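Local structure of putative phthiocerol dimycocerosate transporter LppX (Mycobacterium tuberculosis, 2BYO) at residues R46-V51 against S190-L195; Q88-S93 against S105-S110; D140-T145 against W172-G177. The protein probably carries phthiocerol dimycocerosates from the cell membrane to the outer membrane, using a U-shaped beta-half-barrel whose large hydrophobic cavity can hold one such lipid. All blocks are in the same frame, centred on the assembly; numbering follows the deposited sequence.

Contact 1: R46-V51 against S190-L195; sequences RTTGKV and SGSIQL. With LNL (alpha-linolenic acid), chain K.
V51 and I193 meet at about a right angle on the close-packed side of this antiparallel strand pair, V51 CG1 lying 3.9 Å from I193 CD1. The isoleucine serves two neighbours: with chi1 at -55° its CG1 branch turns to the valine, while CG2, anti to the backbone N, lies 3.5 Å from C12 of the bound alpha-linolenic acid (chain K). L195 CD1 approaches C7 of the same lipid at 3.6 Å. T47 shares the face of I193, and its hydroxyl bonds to the carbonyl of T58.

The face carrying R46, T48, S192 and Q194 is looser and more open to solvent. There T48 OG1 and S192 OG are 2.5 Å apart, a hydrogen bond so short that its exact length is doubtful. Q194 OE1 lies 4.0 Å from R46 CB, and the arginine, bent at chi2, carries its guanidinium away to a salt bridge with D61. At the exposed end S190 OG donates to K50 O (2.8 Å), while K50 N returns a bond to S190 O.

Such two-faced pairing, one side lipid-facing and the other polar, suits the lipid-holding beta-half-barrel of the LppX/LprAFG family.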
loop_
_atom_site.group_PDB
_atom_site.type_symbol
_atom_site.label_atom_id
_atom_site.label_comp_id
_atom_site.label_asym_id
_atom_site.label_seq_id
_atom_site.Cartn_x
_atom_site.Cartn_y
_atom_site.Cartn_z
ATOM N N ARG A 46 1.071 5.548 6.283
ATOM C CA ARG A 46 1.125 6.908 6.786
ATOM C C ARG A 46 0.666 7.826 5.663
ATOM O O ARG A 46 0.786 7.479 4.480
ATOM C CB ARG A 46 2.561 7.283 7.204
ATOM C CG ARG A 46 3.156 6.398 8.315
ATOM C CD ARG A 46 2.501 6.636 9.678
ATOM N NE ARG A 46 3.085 5.761 10.704
ATOM C CZ ARG A 46 2.696 4.512 10.988
ATOM N NH1 ARG A 46 1.684 3.933 10.353
ATOM N NH2 ARG A 46 3.329 3.830 11.933
ATOM N N THR A 47 0.141 8.990 6.035
ATOM C CA THR A 47 -0.268 9.991 5.070
ATOM C C THR A 47 0.207 11.364 5.522
ATOM O O THR A 47 0.450 11.581 6.708
ATOM C CB THR A 47 -1.821 10.042 4.890
ATOM O OG1 THR A 47 -2.457 10.327 6.138
ATOM C CG2 THR A 47 -2.358 8.730 4.355
ATOM N N THR A 48 0.342 12.274 4.556
ATOM C CA THR A 48 0.510 13.696 4.815
ATOM C C THR A 48 -0.602 14.447 4.084
ATOM O O THR A 48 -1.188 13.935 3.120
ATOM C CB THR A 48 1.860 14.246 4.303
ATOM O OG1 THR A 48 1.873 14.219 2.876
ATOM C CG2 THR A 48 3.037 13.422 4.819
ATOM N N GLY A 49 -0.872 15.671 4.540
ATOM C CA GLY A 49 -1.879 16.512 3.924
ATOM C C GLY A 49 -3.254 15.935 4.152
ATOM O O GLY A 49 -3.556 15.458 5.239
ATOM N N LYS A 50 -4.085 15.968 3.117
ATOM C CA LYS A 50 -5.455 15.502 3.227
ATOM C C LYS A 50 -5.711 14.378 2.236
ATOM O O LYS A 50 -5.618 14.566 1.018
ATOM C CB LYS A 50 -6.419 16.668 3.027
ATOM C CG LYS A 50 -6.393 17.613 4.213
ATOM C CD LYS A 50 -7.373 18.755 4.076
ATOM C CE LYS A 50 -7.547 19.479 5.413
ATOM N NZ LYS A 50 -8.016 18.544 6.497
ATOM N N VAL A 51 -5.981 13.199 2.789
ATOM C CA VAL A 51 -6.291 12.009 2.024
ATOM C C VAL A 51 -7.660 11.512 2.477
ATOM O O VAL A 51 -7.829 11.107 3.627
ATOM C CB VAL A 51 -5.225 10.922 2.263
ATOM C CG1 VAL A 51 -5.651 9.592 1.642
ATOM C CG2 VAL A 51 -3.870 11.384 1.713
ATOM N N SER A 190 -3.688 16.653 -3.171
ATOM C CA SER A 190 -4.005 17.160 -1.842
ATOM C C SER A 190 -3.135 16.583 -0.723
ATOM O O SER A 190 -3.066 17.147 0.371
ATOM C CB SER A 190 -5.467 16.828 -1.526
ATOM O OG SER A 190 -5.669 15.417 -1.613
ATOM N N GLY A 191 -2.508 15.443 -0.976
ATOM C CA GLY A 191 -1.735 14.764 0.061
ATOM C C GLY A 191 -0.921 13.626 -0.497
ATOM O O GLY A 191 -0.731 13.520 -1.704
ATOM N N SER A 192 -0.423 12.777 0.390
ATOM C CA SER A 192 0.386 11.644 -0.028
ATOM C C SER A 192 0.057 10.431 0.816
ATOM O O SER A 192 -0.446 10.558 1.935
ATOM C CB SER A 192 1.876 11.972 0.090
ATOM O OG SER A 192 2.209 12.214 1.445
ATOM N N ILE A 193 0.315 9.261 0.244
ATOM C CA ILE A 193 0.124 7.985 0.928
ATOM C C ILE A 193 1.436 7.230 0.843
ATOM O O ILE A 193 2.059 7.158 -0.222
ATOM C CB ILE A 193 -0.992 7.132 0.294
ATOM C CG1 ILE A 193 -2.297 7.919 0.220
ATOM C CG2 ILE A 193 -1.202 5.838 1.099
ATOM C CD1 ILE A 193 -3.408 7.234 -0.578
ATOM N N GLN A 194 1.857 6.681 1.976
ATOM C CA GLN A 194 3.087 5.927 2.055
ATOM C C GLN A 194 2.785 4.583 2.692
ATOM O O GLN A 194 2.103 4.511 3.721
ATOM C CB GLN A 194 4.076 6.660 2.931
ATOM C CG GLN A 194 5.393 5.917 3.130
ATOM C CD GLN A 194 6.213 6.577 4.200
ATOM O OE1 GLN A 194 6.033 6.299 5.389
ATOM N NE2 GLN A 194 7.075 7.502 3.796
ATOM N N LEU A 195 3.297 3.528 2.081
ATOM C CA LEU A 195 3.079 2.184 2.570
ATOM C C LEU A 195 4.420 1.516 2.773
ATOM O O LEU A 195 5.206 1.385 1.838
ATOM C CB LEU A 195 2.224 1.413 1.572
ATOM C CG LEU A 195 1.715 0.091 2.115
ATOM C CD1 LEU A 195 0.320 -0.178 1.582
ATOM C CD2 LEU A 195 2.679 -1.064 1.794
HETATM O O1 LNL K . -7.818 -3.702 1.539
HETATM C C1 LNL K . -7.405 -3.821 2.718
HETATM O O2 LNL K . -7.494 -2.887 3.548
HETATM C C2 LNL K . -6.802 -5.143 3.160
HETATM C C3 LNL K . -5.279 -5.128 3.098
HETATM C C4 LNL K . -4.646 -4.437 4.311
HETATM C C5 LNL K . -3.973 -3.085 4.027
HETATM C C6 LNL K . -3.072 -3.060 2.779
HETATM C C7 LNL K . -2.927 -1.638 2.232
HETATM C C8 LNL K . -4.008 -1.267 1.210
HETATM C C9 LNL K . -3.485 -0.310 0.135
HETATM C C10 LNL K . -4.031 1.112 0.254
HETATM C C11 LNL K . -3.018 1.990 0.963
HETATM C C12 LNL K . -1.914 2.475 0.377
HETATM C C13 LNL K . -1.544 2.222 -1.073
HETATM C C14 LNL K . -0.044 2.412 -1.305
HETATM C C15 LNL K . 0.347 3.831 -1.722
HETATM C C16 LNL K . 1.494 3.824 -2.733
HETATM C C17 LNL K . 1.031 3.418 -4.134
HETATM C C18 LNL K . 2.121 3.545 -5.182
#

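Contact 2: Q88-S93 against S105-S110; sequences QGDNIS and SISELS. With MLT (D-malate), chain M; LNL (alpha-linolenic acid), chain J.
D90 reaches over from a beta-hairpin turn to the N-terminal end of helix 106-112, where S105 is the N-cap. The turn, type II' from Q88 to N91, joins strands 83-88 and 91-96 and has G89 at positive phi. This contact therefore illustrates how a hairpin can supply an acceptor to a helix that starts nearby.

Hydrogen bonds form the core of it. The carboxylate of D90 stands anti to the backbone N (chi1 -173°), which carries it to the helix start. Through its syn lone pair, OD1 accepts from S107 N at 2.7 Å, a nearly straight bond of 167°. S105 OG donates to D90 OD2, although their 2.4 Å separation is too short to be taken literally. S105 OG in turn accepts the capping bond from E108 N at 3.2 Å. In the backbone, I106 N gives to D90 O (2.8 Å). First-turn amides are thus matched with oxygens from both the cap and the hairpin.

Charge probably reinforces this, since a carboxylate at the amino end of a helix would be stabilised by the helix dipole.

Apolar contacts lie on the lipid side. I92 and L109 cross at about a right angle, with their CD1 atoms 3.6 Å apart. I106 CG2 is 3.6 Å from C3 of the alpha-linolenic acid of chain J, and V87 of strand 83-88 also touches I106. The other branch of I106 ends in a methyl, CD1, that lies against a carbonyl oxygen, G89 O, at 3.3 Å.

The remaining kind of contact is with bound malate, beyond the cap: E108 OE1 comes to 2.6 Å from malate O1, close enough that one of the two acid groups probably holds a proton.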
loop_
_atom_site.group_PDB
_atom_site.type_symbol
_atom_site.label_atom_id
_atom_site.label_comp_id
_atom_site.label_asym_id
_atom_site.label_seq_id
_atom_site.Cartn_x
_atom_site.Cartn_y
_atom_site.Cartn_z
ATOM N N GLN A 88 -11.974 -9.062 7.798
ATOM C CA GLN A 88 -12.449 -10.425 7.979
ATOM C C GLN A 88 -13.456 -10.727 6.886
ATOM O O GLN A 88 -14.436 -9.998 6.726
ATOM C CB GLN A 88 -13.115 -10.582 9.348
ATOM C CG GLN A 88 -12.141 -10.529 10.514
ATOM C CD GLN A 88 -12.782 -10.907 11.842
ATOM O OE1 GLN A 88 -14.016 -10.980 11.972
ATOM N NE2 GLN A 88 -11.939 -11.136 12.848
ATOM N N GLY A 89 -13.224 -11.800 6.137
ATOM C CA GLY A 89 -14.078 -12.122 5.001
ATOM C C GLY A 89 -14.099 -10.938 4.048
ATOM O O GLY A 89 -13.050 -10.449 3.635
ATOM N N ASP A 90 -15.296 -10.453 3.732
ATOM C CA ASP A 90 -15.450 -9.325 2.817
ATOM C C ASP A 90 -15.368 -7.970 3.534
ATOM O O ASP A 90 -15.232 -6.935 2.891
ATOM C CB ASP A 90 -16.791 -9.455 2.085
ATOM C CG ASP A 90 -16.967 -8.422 0.989
ATOM O OD1 ASP A 90 -16.110 -8.349 0.084
ATOM O OD2 ASP A 90 -17.975 -7.690 1.033
ATOM N N ASN A 91 -15.429 -7.971 4.860
ATOM C CA ASN A 91 -15.619 -6.732 5.609
ATOM C C ASN A 91 -14.339 -6.052 6.062
ATOM O O ASN A 91 -13.435 -6.694 6.579
ATOM C CB ASN A 91 -16.503 -7.000 6.815
ATOM C CG ASN A 91 -17.865 -7.509 6.420
ATOM O OD1 ASN A 91 -18.465 -7.021 5.460
ATOM N ND2 ASN A 91 -18.355 -8.513 7.139
ATOM N N ILE A 92 -14.292 -4.740 5.850
ATOM C CA ILE A 92 -13.278 -3.855 6.417
ATOM C C ILE A 92 -13.966 -3.127 7.562
ATOM O O ILE A 92 -14.969 -2.452 7.337
ATOM C CB ILE A 92 -12.792 -2.830 5.368
ATOM C CG1 ILE A 92 -12.113 -3.555 4.193
ATOM C CG2 ILE A 92 -11.846 -1.811 5.990
ATOM C CD1 ILE A 92 -11.928 -2.678 2.955
ATOM N N SER A 93 -13.436 -3.273 8.775
ATOM C CA SER A 93 -14.097 -2.794 9.997
ATOM C C SER A 93 -13.145 -2.066 10.958
ATOM O O SER A 93 -11.936 -2.312 10.959
ATOM C CB SER A 93 -14.712 -3.976 10.743
ATOM O OG SER A 93 -15.678 -4.653 9.952
ATOM N N SER A 105 -16.477 -2.845 2.015
ATOM C CA SER A 105 -16.509 -4.218 1.574
ATOM C C SER A 105 -15.450 -4.390 0.500
ATOM O O SER A 105 -15.324 -3.552 -0.391
ATOM C CB SER A 105 -17.891 -4.547 1.008
ATOM O OG SER A 105 -17.804 -5.509 -0.027
ATOM N N ILE A 106 -14.702 -5.482 0.592
ATOM C CA ILE A 106 -13.632 -5.774 -0.356
ATOM C C ILE A 106 -14.188 -5.896 -1.771
ATOM O O ILE A 106 -13.692 -5.252 -2.698
ATOM C CB ILE A 106 -12.887 -7.070 0.035
ATOM C CG1 ILE A 106 -12.073 -6.841 1.313
ATOM C CG2 ILE A 106 -11.962 -7.527 -1.086
ATOM C CD1 ILE A 106 -11.553 -8.118 1.935
ATOM N N SER A 107 -15.218 -6.724 -1.921
ATOM C CA SER A 107 -15.845 -6.956 -3.223
ATOM C C SER A 107 -16.379 -5.660 -3.837
ATOM O O SER A 107 -16.225 -5.423 -5.034
ATOM C CB SER A 107 -16.980 -7.983 -3.097
ATOM O OG SER A 107 -17.967 -7.559 -2.170
ATOM N N GLU A 108 -16.979 -4.816 -3.003
ATOM C CA GLU A 108 -17.616 -3.594 -3.478
ATOM C C GLU A 108 -16.609 -2.515 -3.861
ATOM O O GLU A 108 -16.827 -1.782 -4.823
ATOM C CB GLU A 108 -18.633 -3.103 -2.449
ATOM C CG GLU A 108 -19.785 -4.105 -2.303
ATOM C CD GLU A 108 -20.956 -3.581 -1.511
ATOM O OE1 GLU A 108 -20.729 -2.973 -0.447
ATOM O OE2 GLU A 108 -22.106 -3.800 -1.948
ATOM N N LEU A 109 -15.500 -2.437 -3.127
ATOM C CA LEU A 109 -14.372 -1.596 -3.533
ATOM C C LEU A 109 -13.697 -2.144 -4.797
ATOM O O LEU A 109 -13.278 -1.378 -5.658
ATOM C CB LEU A 109 -13.346 -1.473 -2.400
ATOM C CG LEU A 109 -13.777 -0.673 -1.166
ATOM C CD1 LEU A 109 -12.775 -0.884 -0.044
ATOM C CD2 LEU A 109 -13.926 0.813 -1.487
ATOM N N SER A 110 -13.610 -3.467 -4.913
ATOM C CA SER A 110 -12.970 -4.101 -6.074
ATOM C C SER A 110 -13.706 -3.826 -7.392
ATOM O O SER A 110 -13.080 -3.766 -8.449
ATOM C CB SER A 110 -12.844 -5.613 -5.853
ATOM O OG SER A 110 -11.961 -6.202 -6.789
HETATM C C1 MLT M . -20.284 -0.692 2.064
HETATM O O1 MLT M . -19.664 -1.517 1.365
HETATM O O2 MLT M . -20.805 -1.081 3.136
HETATM C C2 MLT M . -20.382 0.748 1.635
HETATM O O3 MLT M . -20.541 0.881 0.233
HETATM C C3 MLT M . -19.161 1.516 2.141
HETATM C C4 MLT M . -17.978 1.485 1.196
HETATM O O4 MLT M . -17.551 0.408 0.696
HETATM O O5 MLT M . -17.395 2.565 0.922
HETATM O O1 LNL J . -8.231 -10.992 -2.226
HETATM C C1 LNL J . -9.058 -10.098 -2.522
HETATM O O2 LNL J . -10.293 -10.320 -2.543
HETATM C C2 LNL J . -8.532 -8.712 -2.859
HETATM C C3 LNL J . -9.536 -7.903 -3.689
HETATM C C4 LNL J . -8.979 -6.555 -4.162
HETATM C C5 LNL J . -8.698 -5.586 -3.007
HETATM C C6 LNL J . -9.412 -4.238 -3.142
HETATM C C7 LNL J . -8.498 -3.124 -3.652
HETATM C C8 LNL J . -8.862 -1.791 -3.002
HETATM C C9 LNL J . -8.133 -0.613 -3.664
HETATM C C10 LNL J . -7.599 0.463 -2.706
HETATM C C11 LNL J . -8.144 0.354 -1.295
HETATM C C12 LNL J . -8.946 1.292 -0.779
HETATM C C13 LNL J . -9.499 1.201 0.636
HETATM C C14 LNL J . -8.521 0.565 1.630
HETATM C C15 LNL J . -8.389 1.370 2.925
HETATM C C16 LNL J . -7.632 0.562 3.979
HETATM C C17 LNL J . -6.523 1.354 4.681
HETATM C C18 LNL J . -5.465 0.444 5.282
#

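Contact 3: D140-T145 against W172-G177; sequences DGISTT and WIAQDG
Q175 lies across T145 at about a right angle, its extended chain bringing the amide up to the threonine hydroxyl. NE2 donates to T145 OG1 at 3.0 Å, with OG1 almost exactly in the amide plane; a second bond, to T136, uses the same nitrogen and helps to fix the rotation of the amide. OE1, turned the other way, is 3.4 Å from S143 CB. A water 2.8 Å from T145 OG1 may also donate to the carbonyl of I173, though it has more acceptors within reach than protons.

On the other face T144 meets W172 edge-on. T144 OG1 sits near the indole plane, 3.3 Å from CD1, placed there by a chi1 of 68° that tucks the hydroxyl between the backbone N and the carbonyl carbon. The oxygen is also bonded to E137 O, and the indole NE1 to E137 OE1, so one residue of strand 129-139 holds both partners. Further along, I142 CG2 packs on A174 CB at 3.9 Å. Beneath these side chains the backbones pair antiparallel but strongly splayed, at 125°, with T145 N bonded to I173 O.

The strands belong to one flank of the half-barrel's antiparallel sheet: 129-139 lies beyond 142-151, strand 181-187 adjoins 167-174 on its far side, and helix 22-36 covers I173 through E27 and S31.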
loop_
_atom_site.group_PDB
_atom_site.type_symbol
_atom_site.label_atom_id
_atom_site.label_comp_id
_atom_site.label_asym_id
_atom_site.label_seq_id
_atom_site.Cartn_x
_atom_site.Cartn_y
_atom_site.Cartn_z
ATOM N N ASP A 140 14.772 1.485 7.583
ATOM C CA ASP A 140 14.702 0.457 8.632
ATOM C C ASP A 140 15.902 -0.486 8.571
ATOM O O ASP A 140 15.764 -1.702 8.701
ATOM C CB ASP A 140 13.406 -0.362 8.504
ATOM C CG ASP A 140 12.161 0.457 8.752
ATOM O OD1 ASP A 140 12.212 1.379 9.597
ATOM O OD2 ASP A 140 11.125 0.160 8.113
ATOM N N GLY A 141 17.083 0.070 8.346
ATOM C CA GLY A 141 18.293 -0.748 8.280
ATOM C C GLY A 141 18.481 -1.555 7.002
ATOM O O GLY A 141 19.463 -2.282 6.886
ATOM N N ILE A 142 17.565 -1.409 6.035
ATOM C CA ILE A 142 17.647 -2.118 4.751
ATOM C C ILE A 142 18.061 -1.149 3.640
ATOM O O ILE A 142 17.469 -0.068 3.499
ATOM C CB ILE A 142 16.286 -2.768 4.383
ATOM C CG1 ILE A 142 15.823 -3.720 5.491
ATOM C CG2 ILE A 142 16.364 -3.550 3.054
ATOM C CD1 ILE A 142 14.311 -3.979 5.446
ATOM N N SER A 143 19.088 -1.538 2.875
ATOM C CA SER A 143 19.498 -0.817 1.674
ATOM C C SER A 143 18.514 -1.095 0.540
ATOM O O SER A 143 18.263 -2.257 0.184
ATOM C CB SER A 143 20.900 -1.231 1.233
ATOM O OG SER A 143 21.859 -0.937 2.236
ATOM N N THR A 144 17.963 -0.024 -0.024
ATOM C CA THR A 144 16.935 -0.141 -1.044
ATOM C C THR A 144 17.265 0.709 -2.255
ATOM O O THR A 144 17.928 1.722 -2.139
ATOM C CB THR A 144 15.536 0.294 -0.538
ATOM O OG1 THR A 144 15.517 1.699 -0.288
ATOM C CG2 THR A 144 15.122 -0.448 0.714
ATOM N N THR A 145 16.795 0.266 -3.414
ATOM C CA THR A 145 16.878 1.028 -4.647
ATOM C C THR A 145 15.634 1.894 -4.712
ATOM O O THR A 145 14.509 1.378 -4.638
ATOM C CB THR A 145 16.894 0.076 -5.853
ATOM O OG1 THR A 145 17.998 -0.838 -5.740
ATOM C CG2 THR A 145 16.993 0.840 -7.141
ATOM N N TRP A 172 10.703 1.711 -3.127
ATOM C CA TRP A 172 12.001 1.387 -2.557
ATOM C C TRP A 172 12.111 -0.122 -2.456
ATOM O O TRP A 172 11.331 -0.764 -1.734
ATOM C CB TRP A 172 12.127 2.001 -1.172
ATOM C CG TRP A 172 12.302 3.498 -1.139
ATOM C CD1 TRP A 172 13.483 4.173 -1.058
ATOM C CD2 TRP A 172 11.268 4.498 -1.135
ATOM N NE1 TRP A 172 13.257 5.526 -1.021
ATOM C CE2 TRP A 172 11.909 5.757 -1.071
ATOM C CE3 TRP A 172 9.867 4.457 -1.198
ATOM C CZ2 TRP A 172 11.196 6.963 -1.049
ATOM C CZ3 TRP A 172 9.163 5.654 -1.179
ATOM C CH2 TRP A 172 9.830 6.891 -1.114
ATOM N N ILE A 173 13.078 -0.683 -3.177
ATOM C CA ILE A 173 13.176 -2.118 -3.381
ATOM C C ILE A 173 14.454 -2.626 -2.757
ATOM O O ILE A 173 15.540 -2.171 -3.107
ATOM C CB ILE A 173 13.155 -2.482 -4.892
ATOM C CG1 ILE A 173 11.834 -2.022 -5.523
ATOM C CG2 ILE A 173 13.333 -3.992 -5.097
ATOM C CD1 ILE A 173 11.880 -1.952 -7.023
ATOM N N ALA A 174 14.316 -3.589 -1.844
ATOM C CA ALA A 174 15.453 -4.125 -1.098
ATOM C C ALA A 174 16.540 -4.603 -2.050
ATOM O O ALA A 174 16.245 -5.158 -3.122
ATOM C CB ALA A 174 15.006 -5.268 -0.201
ATOM N N GLN A 175 17.794 -4.386 -1.653
ATOM C CA GLN A 175 18.952 -4.855 -2.422
ATOM C C GLN A 175 19.571 -6.118 -1.827
ATOM O O GLN A 175 20.660 -6.505 -2.207
ATOM C CB GLN A 175 20.005 -3.754 -2.496
ATOM C CG GLN A 175 19.517 -2.494 -3.198
ATOM C CD GLN A 175 20.451 -1.319 -3.003
ATOM O OE1 GLN A 175 21.353 -1.360 -2.161
ATOM N NE2 GLN A 175 20.234 -0.254 -3.777
ATOM N N ASP A 176 18.866 -6.770 -0.908
ATOM C CA ASP A 176 19.438 -7.888 -0.146
ATOM C C ASP A 176 19.206 -9.274 -0.755
ATOM O O ASP A 176 19.521 -10.291 -0.125
ATOM C CB ASP A 176 18.952 -7.838 1.320
ATOM C CG ASP A 176 17.430 -7.791 1.457
ATOM O OD1 ASP A 176 16.688 -8.101 0.500
ATOM O OD2 ASP A 176 16.971 -7.422 2.554
ATOM N N GLY A 177 18.680 -9.319 -1.978
ATOM C CA GLY A 177 18.323 -10.589 -2.631
ATOM C C GLY A 177 16.824 -10.894 -2.589
ATOM O O GLY A 177 16.320 -11.673 -3.392
HETATM O O HOH W 1 16.931 -3.393 -5.753
#

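From the N terminus, helix 22-36 leads into strand 40-49, where contact 1 opens. Its loop is the longest, closing on strand 191-198 after 138 intervening residues, and both other contacts nest within it. Contact 2 is the first to close, tying the hairpin at 88-93 to the start of helix 106-112 after only 11 intervening residues. Contact 3 follows in series, joining strands 142-151 and 167-174 around helix 153-159. No loops cross. Contact 1 sits mid-sheet and joins the early and late halves of the chain; contacts 2 and 3 lie on opposite sides of the chain's centre, about 32 Å apart between centres, toward the two ends of the same antiparallel sheet.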